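Local coordinates for exopolygalacturonate lyase (Vibrio vulnificus, PDB 5A29), which probably cleaves pectic polygalacturonate by beta-elimination, as a manganese-binding member of polysaccharide lyase family 2, at residues A[30-35]-A[495-500]; A[77-82]-A[142-147]; A[380-383]-A[387-390]; A[206-211]-A[242-247]. One frame throughout, in Å; residues are numbered along the deposited sequence.

Interaction 1 of 4, residues A[30-35]-A[495-500]; sequences AMRVQA and KLVEKR
Val497 carries the contact between the two helices, with its two methyls dividing the work. CG1 meets CB of Ala35 at 4.0 Å, while CG2 lies against the aliphatic stem of Arg32, 4.2 Å from its CG. The fork is set by a chi1 of 169°, with CG1 opposite the backbone N and CG2 opposite the carbonyl carbon. Each branch therefore reaches a different residue, one helical turn apart, on helix 27-46. The methyl of Ala35 points toward the 495-500 helix; the closest CA atoms across the contact are those of Arg32 and Val497, 7.0 Å apart. Arg32 offers only carbon to Val497. Its guanidinium is carried past the contact and held by acids of both helices, NH2 by Asp29 and NH1 by Asp494, so a charged bridge flanks the apolar patch. The buried stem of Arg32 also touches Leu528 and Leu532 of helix 521-532, whose Leu525 meets Val497; this third helix backs the pair. A valine set between an alanine and an arginine stem is plain helix-helix packing, here of helix 27-46 on helix 484-500, late in the chain, in the mainly helical fold of a family characterised by an (alpha/alpha)7 barrel.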
loop_
_atom_site.group_PDB
_atom_site.type_symbol
_atom_site.label_atom_id
_atom_site.label_comp_id
_atom_site.label_asym_id
_atom_site.label_seq_id
_atom_site.Cartn_x
_atom_site.Cartn_y
_atom_site.Cartn_z
ATOM N N ALA A 30 -9.856 7.946 -26.993
ATOM C CA ALA A 30 -11.221 8.086 -26.504
ATOM C C ALA A 30 -11.806 6.748 -26.058
ATOM O O ALA A 30 -12.586 6.703 -25.113
ATOM C CB ALA A 30 -12.150 8.706 -27.601
ATOM N N MET A 31 -11.493 5.679 -26.792
ATOM C CA MET A 31 -12.132 4.403 -26.465
ATOM C C MET A 31 -11.638 3.906 -25.095
ATOM O O MET A 31 -12.397 3.217 -24.362
ATOM C CB MET A 31 -11.773 3.347 -27.508
ATOM C CG MET A 31 -12.575 3.491 -28.821
ATOM S SD MET A 31 -11.733 2.484 -30.087
ATOM C CE MET A 31 -11.955 0.832 -29.378
ATOM N N ARG A 32 -10.420 4.280 -24.708
ATOM C CA ARG A 32 -9.929 3.864 -23.379
ATOM C C ARG A 32 -10.683 4.654 -22.334
ATOM O O ARG A 32 -11.090 4.103 -21.261
ATOM C CB ARG A 32 -8.428 4.120 -23.213
ATOM C CG ARG A 32 -7.570 3.267 -24.121
ATOM C CD ARG A 32 -6.108 3.237 -23.670
ATOM N NE ARG A 32 -5.542 4.628 -23.681
ATOM C CZ ARG A 32 -5.049 5.238 -24.792
ATOM N NH1 ARG A 32 -4.855 4.583 -25.963
ATOM N NH2 ARG A 32 -4.583 6.486 -24.680
ATOM N N VAL A 33 -10.934 5.924 -22.590
ATOM C CA VAL A 33 -11.740 6.677 -21.615
ATOM C C VAL A 33 -13.162 6.122 -21.542
ATOM O O VAL A 33 -13.787 6.081 -20.472
ATOM C CB VAL A 33 -11.771 8.210 -21.928
ATOM C CG1 VAL A 33 -12.766 8.919 -21.023
ATOM C CG2 VAL A 33 -10.397 8.823 -21.771
ATOM N N GLN A 34 -13.685 5.655 -22.667
ATOM C CA GLN A 34 -15.031 5.103 -22.612
ATOM C C GLN A 34 -15.067 3.761 -21.845
ATOM O O GLN A 34 -16.077 3.488 -21.198
ATOM C CB GLN A 34 -15.569 4.912 -24.073
ATOM C CG GLN A 34 -16.904 4.135 -24.143
ATOM C CD GLN A 34 -18.022 4.967 -23.539
ATOM O OE1 GLN A 34 -18.143 6.153 -23.854
ATOM N NE2 GLN A 34 -18.726 4.414 -22.558
ATOM N N ALA A 35 -14.020 2.928 -21.939
ATOM C CA ALA A 35 -13.966 1.738 -21.059
ATOM C C ALA A 35 -14.120 2.131 -19.580
ATOM O O ALA A 35 -14.881 1.496 -18.796
ATOM C CB ALA A 35 -12.680 0.966 -21.257
ATOM N N LYS A 495 -3.475 -2.524 -24.861
ATOM C CA LYS A 495 -3.333 -3.911 -24.380
ATOM C C LYS A 495 -3.887 -4.153 -23.014
ATOM O O LYS A 495 -4.545 -5.178 -22.782
ATOM C CB LYS A 495 -1.892 -4.404 -24.451
ATOM C CG LYS A 495 -1.503 -4.754 -25.860
ATOM C CD LYS A 495 -0.027 -5.029 -26.073
ATOM C CE LYS A 495 0.351 -5.026 -27.571
ATOM N NZ LYS A 495 0.866 -3.699 -28.046
ATOM N N LEU A 496 -3.691 -3.192 -22.097
ATOM C CA LEU A 496 -4.261 -3.303 -20.772
ATOM C C LEU A 496 -5.806 -3.414 -20.780
ATOM O O LEU A 496 -6.384 -4.232 -20.058
ATOM C CB LEU A 496 -3.752 -2.132 -19.865
ATOM C CG LEU A 496 -4.075 -2.250 -18.373
ATOM C CD1 LEU A 496 -3.167 -3.358 -17.743
ATOM C CD2 LEU A 496 -3.672 -0.881 -17.737
ATOM N N VAL A 497 -6.481 -2.577 -21.584
ATOM C CA VAL A 497 -7.901 -2.615 -21.654
ATOM C C VAL A 497 -8.316 -3.945 -22.306
ATOM O O VAL A 497 -9.204 -4.679 -21.802
ATOM C CB VAL A 497 -8.434 -1.412 -22.443
ATOM C CG1 VAL A 497 -9.948 -1.607 -22.761
ATOM C CG2 VAL A 497 -8.172 -0.104 -21.643
ATOM N N GLU A 498 -7.620 -4.315 -23.374
ATOM C CA GLU A 498 -7.964 -5.560 -24.065
ATOM C C GLU A 498 -7.888 -6.793 -23.147
ATOM O O GLU A 498 -8.839 -7.569 -23.131
ATOM C CB GLU A 498 -7.111 -5.722 -25.318
ATOM C CG GLU A 498 -7.155 -7.085 -25.978
ATOM C CD GLU A 498 -6.322 -7.066 -27.257
ATOM O OE1 GLU A 498 -5.069 -6.904 -27.159
ATOM O OE2 GLU A 498 -6.922 -7.139 -28.362
ATOM N N LYS A 499 -6.869 -6.880 -22.284
ATOM C CA LYS A 499 -6.693 -8.020 -21.361
ATOM C C LYS A 499 -7.489 -7.947 -20.047
ATOM O O LYS A 499 -7.975 -8.975 -19.568
ATOM C CB LYS A 499 -5.204 -8.227 -21.028
ATOM C CG LYS A 499 -4.335 -8.574 -22.228
ATOM C CD LYS A 499 -2.910 -8.975 -21.795
ATOM C CE LYS A 499 -2.144 -7.894 -20.978
ATOM N NZ LYS A 499 -0.763 -8.267 -20.452
ATOM N N ARG A 500 -7.666 -6.749 -19.451
ATOM C CA ARG A 500 -8.213 -6.687 -18.096
ATOM C C ARG A 500 -9.622 -6.144 -18.052
ATOM O O ARG A 500 -10.235 -6.208 -17.036
ATOM C CB ARG A 500 -7.377 -5.720 -17.259
ATOM C CG ARG A 500 -5.931 -6.223 -17.222
ATOM C CD ARG A 500 -5.378 -6.118 -15.858
ATOM N NE ARG A 500 -4.002 -6.589 -15.834
ATOM C CZ ARG A 500 -3.162 -6.334 -14.855
ATOM N NH1 ARG A 500 -3.540 -5.542 -13.865
ATOM N NH2 ARG A 500 -1.909 -6.790 -14.916
#

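Interaction 2 of 4, residues A[77-82]-A[142-147]; sequences RTATIS and ELEGPQ
Glu144 OE1 takes the shortest polar bond of the contact, 2.7 Å from Arg77 NH2, through the syn lone pair that faces its sister oxygen. A weak bond from Tyr73 OH reaches the same atom. Glu144 OE2 is gripped twice as well, by Arg77 NH1 at 3.2 Å and by the amide of Asn137. The arginine thus takes the carboxylate end-on, one terminal nitrogen to each oxygen, in a bidentate salt bridge. The longer NH1 bond is the straighter, at 169°, and lies practically in the guanidinium plane, whereas OE1 is tilted out of it, and the two planes are turned 32° from each other. The fork is therefore slightly twisted. The side chains arrive from opposite directions. Arg77 runs extended as far as CD and bends at chi3 (75°), which brings NE and the guanidinium round to the acid. The methyl of Ala79 lies over the flat of the carboxylate, CB 3.6 Å from Glu144 CD and 4.0 Å from Glu144 CG. With four donors around it, one of them weak, this buried carboxylate is probably kept charged and fixed in its rotation. Asn137 belongs to strand 135-137, which runs between strands 78-82 and 143-144. The contact is a bidentate salt bridge from the loop residue before strand 78-82, over that middle strand, to strand 143-144, on one side of a four-stranded antiparallel sheet, its acid about 10 Å from the side chain of the manganese ligand His133.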
loop_
_atom_site.group_PDB
_atom_site.type_symbol
_atom_site.label_atom_id
_atom_site.label_comp_id
_atom_site.label_asym_id
_atom_site.label_seq_id
_atom_site.Cartn_x
_atom_site.Cartn_y
_atom_site.Cartn_z
ATOM N N ARG A 77 -24.953 -17.186 7.767
ATOM C CA ARG A 77 -25.462 -15.844 7.498
ATOM C C ARG A 77 -24.533 -15.117 6.495
ATOM O O ARG A 77 -23.308 -15.346 6.480
ATOM C CB ARG A 77 -25.536 -15.021 8.770
ATOM C CG ARG A 77 -26.217 -13.678 8.598
ATOM C CD ARG A 77 -26.406 -12.882 9.880
ATOM N NE ARG A 77 -25.188 -12.260 10.411
ATOM C CZ ARG A 77 -24.729 -11.032 10.112
ATOM N NH1 ARG A 77 -25.324 -10.244 9.232
ATOM N NH2 ARG A 77 -23.629 -10.594 10.690
ATOM N N THR A 78 -25.133 -14.326 5.615
ATOM C CA THR A 78 -24.361 -13.572 4.599
ATOM C C THR A 78 -24.602 -12.090 4.810
ATOM O O THR A 78 -25.691 -11.679 5.254
ATOM C CB THR A 78 -24.713 -13.930 3.152
ATOM O OG1 THR A 78 -26.091 -13.652 2.929
ATOM C CG2 THR A 78 -24.393 -15.390 2.839
ATOM N N ALA A 79 -23.541 -11.297 4.615
ATOM C CA ALA A 79 -23.688 -9.852 4.684
ATOM C C ALA A 79 -22.997 -9.227 3.465
ATOM O O ALA A 79 -21.828 -9.485 3.197
ATOM C CB ALA A 79 -23.136 -9.278 5.987
ATOM N N THR A 80 -23.749 -8.414 2.753
ATOM C CA THR A 80 -23.210 -7.716 1.598
ATOM C C THR A 80 -22.212 -6.662 2.081
ATOM O O THR A 80 -22.565 -5.827 2.916
ATOM C CB THR A 80 -24.363 -7.024 0.831
ATOM O OG1 THR A 80 -25.266 -8.061 0.403
ATOM C CG2 THR A 80 -23.808 -6.360 -0.421
ATOM N N ILE A 81 -21.021 -6.641 1.476
ATOM C CA ILE A 81 -19.882 -5.831 2.035
ATOM C C ILE A 81 -19.874 -4.424 1.482
ATOM O O ILE A 81 -19.850 -4.235 0.254
ATOM C CB ILE A 81 -18.526 -6.501 1.696
ATOM C CG1 ILE A 81 -18.502 -7.891 2.300
ATOM C CG2 ILE A 81 -17.349 -5.612 2.217
ATOM C CD1 ILE A 81 -17.531 -8.847 1.666
ATOM N N SER A 82 -19.929 -3.421 2.355
ATOM C CA SER A 82 -19.481 -2.068 2.004
ATOM C C SER A 82 -18.330 -1.606 2.969
ATOM O O SER A 82 -18.579 -1.219 4.120
ATOM C CB SER A 82 -20.653 -1.118 2.118
ATOM O OG SER A 82 -20.315 0.213 1.763
ATOM N N GLU A 142 -26.265 -2.071 9.152
ATOM C CA GLU A 142 -25.696 -2.489 10.434
ATOM C C GLU A 142 -24.169 -2.589 10.271
ATOM O O GLU A 142 -23.684 -2.906 9.164
ATOM C CB GLU A 142 -26.253 -3.860 10.779
ATOM C CG GLU A 142 -27.747 -3.822 11.127
ATOM C CD GLU A 142 -28.398 -5.189 11.008
ATOM O OE1 GLU A 142 -28.034 -5.982 10.084
ATOM O OE2 GLU A 142 -29.285 -5.473 11.840
ATOM N N LEU A 143 -23.417 -2.385 11.363
ATOM C CA LEU A 143 -21.978 -2.709 11.376
ATOM C C LEU A 143 -21.734 -4.182 11.349
ATOM O O LEU A 143 -22.505 -4.952 11.961
ATOM C CB LEU A 143 -21.288 -2.117 12.606
ATOM C CG LEU A 143 -21.586 -0.637 12.706
ATOM C CD1 LEU A 143 -20.862 -0.117 13.938
ATOM C CD2 LEU A 143 -21.220 0.148 11.433
ATOM N N GLU A 144 -20.670 -4.593 10.655
ATOM C CA GLU A 144 -20.301 -5.990 10.625
ATOM C C GLU A 144 -18.904 -6.174 11.174
ATOM O O GLU A 144 -18.053 -5.313 10.967
ATOM C CB GLU A 144 -20.361 -6.538 9.171
ATOM C CG GLU A 144 -21.787 -6.474 8.568
ATOM C CD GLU A 144 -22.702 -7.559 9.140
ATOM O OE1 GLU A 144 -22.192 -8.597 9.670
ATOM O OE2 GLU A 144 -23.931 -7.398 8.989
ATOM N N GLY A 145 -18.670 -7.322 11.813
ATOM C CA GLY A 145 -17.364 -7.684 12.400
ATOM C C GLY A 145 -17.040 -9.062 11.864
ATOM O O GLY A 145 -17.514 -10.060 12.403
ATOM N N PRO A 146 -16.263 -9.142 10.770
ATOM C CA PRO A 146 -15.962 -10.429 10.114
ATOM C C PRO A 146 -15.228 -11.393 11.037
ATOM O O PRO A 146 -15.255 -12.632 10.835
ATOM C CB PRO A 146 -15.025 -10.031 8.949
ATOM C CG PRO A 146 -14.557 -8.634 9.287
ATOM C CD PRO A 146 -15.675 -7.987 10.061
ATOM N N GLN A 147 -14.548 -10.814 12.027
ATOM C CA GLN A 147 -13.779 -11.582 12.994
ATOM C C GLN A 147 -14.473 -11.507 14.366
ATOM O O GLN A 147 -14.434 -10.447 15.027
ATOM C CB GLN A 147 -12.335 -11.042 13.150
ATOM C CG GLN A 147 -11.460 -11.985 13.946
ATOM C CD GLN A 147 -10.014 -11.731 13.649
ATOM O OE1 GLN A 147 -9.460 -10.694 14.069
ATOM N NE2 GLN A 147 -9.394 -12.640 12.878
#

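Interaction 3 of 4, residues A[380-383]-A[387-390]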
loop_
_atom_site.group_PDB
_atom_site.type_symbol
_atom_site.label_atom_id
_atom_site.label_comp_id
_atom_site.label_asym_id
_atom_site.label_seq_id
_atom_site.Cartn_x
_atom_site.Cartn_y
_atom_site.Cartn_z
ATOM N N PRO A 380 17.194 -12.368 -1.737
ATOM C CA PRO A 380 16.671 -12.308 -0.365
ATOM C C PRO A 380 17.840 -12.100 0.632
ATOM O O PRO A 380 18.663 -13.013 0.878
ATOM C CB PRO A 380 16.021 -13.708 -0.157
ATOM C CG PRO A 380 16.871 -14.618 -1.025
ATOM C CD PRO A 380 17.265 -13.770 -2.241
ATOM N N ILE A 381 17.866 -10.921 1.261
ATOM C CA ILE A 381 19.029 -10.558 2.012
ATOM C C ILE A 381 18.663 -10.001 3.386
ATOM O O ILE A 381 17.510 -9.574 3.628
ATOM C CB ILE A 381 19.872 -9.458 1.255
ATOM C CG1 ILE A 381 19.045 -8.145 1.023
ATOM C CG2 ILE A 381 20.548 -10.013 0.008
ATOM C CD1 ILE A 381 19.973 -6.920 0.882
ATOM N N PHE A 382 19.659 -10.018 4.273
ATOM C CA PHE A 382 19.593 -9.168 5.498
ATOM C C PHE A 382 20.267 -7.813 5.216
ATOM O O PHE A 382 20.930 -7.656 4.172
ATOM C CB PHE A 382 20.362 -9.878 6.660
ATOM C CG PHE A 382 19.640 -11.102 7.201
ATOM C CD1 PHE A 382 19.814 -12.350 6.581
ATOM C CD2 PHE A 382 18.822 -11.032 8.325
ATOM C CE1 PHE A 382 19.160 -13.495 7.081
ATOM C CE2 PHE A 382 18.145 -12.177 8.802
ATOM C CZ PHE A 382 18.315 -13.412 8.142
ATOM N N SER A 383 20.043 -6.807 6.119
ATOM C CA SER A 383 20.455 -5.432 5.853
ATOM C C SER A 383 21.987 -5.284 5.824
ATOM O O SER A 383 22.495 -4.291 5.355
ATOM C CB SER A 383 19.854 -4.503 6.925
ATOM O OG SER A 383 20.397 -4.989 8.176
ATOM N N SER A 387 23.141 -12.965 2.045
ATOM C CA SER A 387 22.060 -13.561 1.220
ATOM C C SER A 387 21.688 -14.976 1.727
ATOM O O SER A 387 22.546 -15.783 2.094
ATOM C CB SER A 387 22.523 -13.602 -0.241
ATOM O OG SER A 387 21.567 -14.316 -1.038
ATOM N N ILE A 388 20.408 -15.291 1.762
ATOM C CA ILE A 388 20.020 -16.664 2.005
ATOM C C ILE A 388 19.494 -17.322 0.728
ATOM O O ILE A 388 18.773 -18.324 0.818
ATOM C CB ILE A 388 18.943 -16.757 3.104
ATOM C CG1 ILE A 388 17.611 -16.089 2.681
ATOM C CG2 ILE A 388 19.488 -16.090 4.355
ATOM C CD1 ILE A 388 16.446 -16.404 3.613
ATOM N N GLU A 389 19.798 -16.723 -0.410
ATOM C CA GLU A 389 19.318 -17.203 -1.717
ATOM C C GLU A 389 19.560 -18.734 -1.872
ATOM O O GLU A 389 20.706 -19.195 -1.824
ATOM C CB GLU A 389 20.049 -16.449 -2.853
ATOM C CG GLU A 389 19.419 -16.749 -4.214
ATOM C CD GLU A 389 20.100 -16.069 -5.381
ATOM O OE1 GLU A 389 21.095 -15.333 -5.196
ATOM O OE2 GLU A 389 19.701 -16.361 -6.533
ATOM N N GLY A 390 18.488 -19.506 -2.045
ATOM C CA GLY A 390 18.656 -20.937 -2.350
ATOM C C GLY A 390 18.843 -21.807 -1.118
ATOM O O GLY A 390 18.927 -23.012 -1.242
#
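The Phe382 ring presents its edge to Ile388: CE1 lies 3.8 Å from the CG2 methyl, which sits near the ring plane. Phe328 and Phe313 also meet this ring, each in a T-shaped (edge-to-face) pairing, so the aromatic group is buried among other rings as well as against the isoleucine. Ile388 works with two branches. At a chi1 of 65°, CG1 is squeezed between the backbone N and the carbonyl carbon, which turns it to Pro380 CB at 4.0 Å and leaves CG2 for Phe382. The pyrrolidine of Pro380 also packs on Glu389, CG 3.6 Å from the CA of that residue and CD 3.9 Å from its CB, the two side chains crossing at about a right angle. The one hydrogen bond joining the segments runs from Ile388 N to Pro380 O at 3.0 Å, with a C=O...donor angle of 173°. The same carbonyl oxygen receives a CA-H...O contact from Ser387, at 3.5 Å from its CA. Ser387 OG also accepts from Glu389 N at 3.1 Å, an ST turn. Ile381 and Ser387 form a single beta bridge, and Ile381 CG2 brushes the serine. The fold-back lies in the loop between strand 377-378 and helix 417-426. It rests through Ile381 on Leu369 and Ala370 at the end of helix 353-370, and its backbone is hydrogen-bonded to Leu327 (from Ile381), Asn325 (from Ser383) and Phe406 (from Gly390).

Interaction 4 of 4, residues A[206-211]-A[242-247]. With EDO (1,2-ethanediol), chain N.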
loop_
_atom_site.group_PDB
_atom_site.type_symbol
_atom_site.label_atom_id
_atom_site.label_comp_id
_atom_site.label_asym_id
_atom_site.label_seq_id
_atom_site.Cartn_x
_atom_site.Cartn_y
_atom_site.Cartn_z
ATOM N N LYS A 206 -5.762 16.916 21.634
ATOM C CA LYS A 206 -4.403 17.456 21.818
ATOM C C LYS A 206 -3.338 16.373 21.728
ATOM O O LYS A 206 -2.187 16.606 22.138
ATOM C CB LYS A 206 -4.309 18.158 23.177
ATOM C CG LYS A 206 -5.399 19.243 23.271
ATOM C CD LYS A 206 -5.344 20.054 24.566
ATOM C CE LYS A 206 -4.477 21.281 24.413
ATOM N NZ LYS A 206 -3.036 20.956 24.693
ATOM N N VAL A 207 -3.723 15.219 21.149
ATOM C CA VAL A 207 -2.781 14.109 20.871
ATOM C C VAL A 207 -1.407 14.557 20.347
ATOM O O VAL A 207 -0.386 14.085 20.866
ATOM C CB VAL A 207 -3.436 12.974 20.030
ATOM C CG1 VAL A 207 -3.783 13.478 18.598
ATOM C CG2 VAL A 207 -2.592 11.687 20.048
ATOM N N PHE A 208 -1.310 15.456 19.367
ATOM C CA PHE A 208 0.005 15.760 18.769
ATOM C C PHE A 208 0.778 16.833 19.579
ATOM O O PHE A 208 1.896 17.230 19.224
ATOM C CB PHE A 208 -0.135 16.201 17.331
ATOM C CG PHE A 208 -0.554 15.077 16.408
ATOM C CD1 PHE A 208 0.330 14.013 16.160
ATOM C CD2 PHE A 208 -1.806 15.098 15.770
ATOM C CE1 PHE A 208 -0.025 12.992 15.255
ATOM C CE2 PHE A 208 -2.196 14.040 14.908
ATOM C CZ PHE A 208 -1.287 12.986 14.672
ATOM N N HIS A 209 0.127 17.349 20.619
ATOM C CA HIS A 209 0.799 18.331 21.508
ATOM C C HIS A 209 1.812 17.680 22.504
ATOM O O HIS A 209 2.660 18.392 23.091
ATOM C CB HIS A 209 -0.241 19.146 22.310
ATOM C CG HIS A 209 -1.217 19.921 21.459
ATOM N ND1 HIS A 209 -1.896 21.029 21.932
ATOM C CD2 HIS A 209 -1.674 19.718 20.195
ATOM C CE1 HIS A 209 -2.726 21.471 21.002
ATOM N NE2 HIS A 209 -2.612 20.693 19.938
ATOM N N ARG A 210 1.750 16.367 22.724
ATOM C CA ARG A 210 2.889 15.682 23.425
ATOM C C ARG A 210 4.258 16.038 22.864
ATOM O O ARG A 210 4.459 16.143 21.633
ATOM C CB ARG A 210 2.741 14.158 23.496
ATOM C CG ARG A 210 1.330 13.714 23.794
ATOM C CD ARG A 210 1.147 12.227 23.492
ATOM N NE ARG A 210 -0.130 11.698 24.044
ATOM C CZ ARG A 210 -0.189 11.123 25.249
ATOM N NH1 ARG A 210 0.911 11.040 25.995
ATOM N NH2 ARG A 210 -1.329 10.649 25.736
ATOM N N PRO A 211 5.228 16.276 23.763
ATOM C CA PRO A 211 6.542 16.672 23.309
ATOM C C PRO A 211 7.264 15.448 22.682
ATOM O O PRO A 211 7.088 14.315 23.139
ATOM C CB PRO A 211 7.264 17.089 24.632
ATOM C CG PRO A 211 6.514 16.331 25.708
ATOM C CD PRO A 211 5.086 16.385 25.248
ATOM N N TYR A 242 2.158 9.073 7.121
ATOM C CA TYR A 242 1.399 9.702 6.034
ATOM C C TYR A 242 0.265 10.580 6.626
ATOM O O TYR A 242 0.079 11.729 6.196
ATOM C CB TYR A 242 0.858 8.611 5.035
ATOM C CG TYR A 242 0.018 9.225 3.890
ATOM C CD1 TYR A 242 0.534 10.243 3.064
ATOM C CD2 TYR A 242 -1.254 8.718 3.614
ATOM C CE1 TYR A 242 -0.252 10.783 2.034
ATOM C CE2 TYR A 242 -2.037 9.264 2.596
ATOM C CZ TYR A 242 -1.523 10.267 1.810
ATOM O OH TYR A 242 -2.357 10.859 0.849
ATOM N N ALA A 243 -0.487 10.032 7.585
ATOM C CA ALA A 243 -1.654 10.740 8.133
ATOM C C ALA A 243 -1.237 12.007 8.870
ATOM O O ALA A 243 -1.827 13.059 8.661
ATOM C CB ALA A 243 -2.485 9.848 9.007
ATOM N N ALA A 244 -0.156 11.929 9.633
ATOM C CA ALA A 244 0.286 13.083 10.476
ATOM C C ALA A 244 0.751 14.173 9.536
ATOM O O ALA A 244 0.389 15.336 9.694
ATOM C CB ALA A 244 1.442 12.657 11.346
ATOM N N TYR A 245 1.453 13.792 8.464
ATOM C CA TYR A 245 1.922 14.822 7.553
ATOM C C TYR A 245 0.792 15.432 6.707
ATOM O O TYR A 245 0.852 16.609 6.327
ATOM C CB TYR A 245 2.998 14.272 6.671
ATOM C CG TYR A 245 4.392 14.404 7.211
ATOM C CD1 TYR A 245 5.039 15.644 7.215
ATOM C CD2 TYR A 245 5.090 13.271 7.697
ATOM C CE1 TYR A 245 6.354 15.786 7.656
ATOM C CE2 TYR A 245 6.429 13.404 8.137
ATOM C CZ TYR A 245 7.050 14.655 8.098
ATOM O OH TYR A 245 8.381 14.811 8.485
ATOM N N GLN A 246 -0.234 14.637 6.409
ATOM C CA GLN A 246 -1.402 15.193 5.667
ATOM C C GLN A 246 -2.240 16.107 6.608
ATOM O O GLN A 246 -2.771 17.141 6.185
ATOM C CB GLN A 246 -2.313 14.068 5.118
ATOM C CG GLN A 246 -1.652 13.275 4.009
ATOM C CD GLN A 246 -0.970 14.185 2.997
ATOM O OE1 GLN A 246 -1.655 14.888 2.259
ATOM N NE2 GLN A 246 0.364 14.251 3.019
ATOM N N LEU A 247 -2.291 15.793 7.867
ATOM C CA LEU A 247 -2.947 16.748 8.798
ATOM C C LEU A 247 -2.220 18.107 8.773
ATOM O O LEU A 247 -2.870 19.188 8.618
ATOM C CB LEU A 247 -3.096 16.138 10.213
ATOM C CG LEU A 247 -3.579 17.100 11.334
ATOM C CD1 LEU A 247 -5.004 17.589 11.102
ATOM C CD2 LEU A 247 -3.510 16.415 12.713
HETATM C C1 EDO N . 5.262 18.013 19.500
HETATM O O1 EDO N . 4.103 18.763 19.846
HETATM C C2 EDO N . 6.412 18.994 19.305
HETATM O O2 EDO N . 6.022 19.883 18.283
#
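A single aromatic ring carries the whole of the 206-211 side: Phe208, on a short 3-10 turn, straddles two residues of an alpha helix, Ala244 and Leu247. The turn lies in the loop between helix 170-184 and strand 227-228, and the helix is 234-250, in the mainly helical fold of a family characterised by an (alpha/alpha)7 barrel. The contact is purely apolar. The CD2-CE2 side of the ring meets the CD2 methyl of Leu247, which is 3.5 Å from Phe208 CE2 and 3.7 Å from Phe208 CD2. The opposite flank, at CE1, lies 4.2 Å from the methyl of Ala244. Both methyls approach the ring obliquely. Ala244 and Leu247 are three positions apart on the helix, so they lie on the same helical face and offer the ring a small and a branched partner side by side. Trp181 of helix 170-184 adds an edge-to-face pairing with Phe208 and also touches Ala244, while Ser259 packs against Phe208 and Leu247. The ring is thus buried between three helices. A 1,2-ethanediol, probably from the crystallisation liquor, is modelled with its O1 hydrogen-bonded to Phe208 O at 2.8 Å, but its position is doubtful, because its C1 comes too close to Arg210 O. Leu247 reaches the ring because its CG stands opposite the backbone N (chi1 172°), and its CB already points at the loop. Across the start of the turn, Lys206 NZ donates to His209 ND1 at 3.0 Å, well out of the imidazole plane (38°).

From the N terminus, helix 27-46 opens interaction 1, which closes only at helix 484-500 and so encloses nearly the whole chain, all three other contacts being nested inside. Interaction 2 comes next, tying strand 78-82 to strand 143-144 within one sheet over about 60 intervening residues. Interaction 4 follows, fastening the loop before strand 227-228 to helix 234-250, and interaction 3 comes after it, a late loop folded tightly onto itself. These three lie in series and none crosses another. None of the four touches any other: centres are 32 to 41 Å apart, with interactions 1 and 4 on opposite sides of the chain's centre.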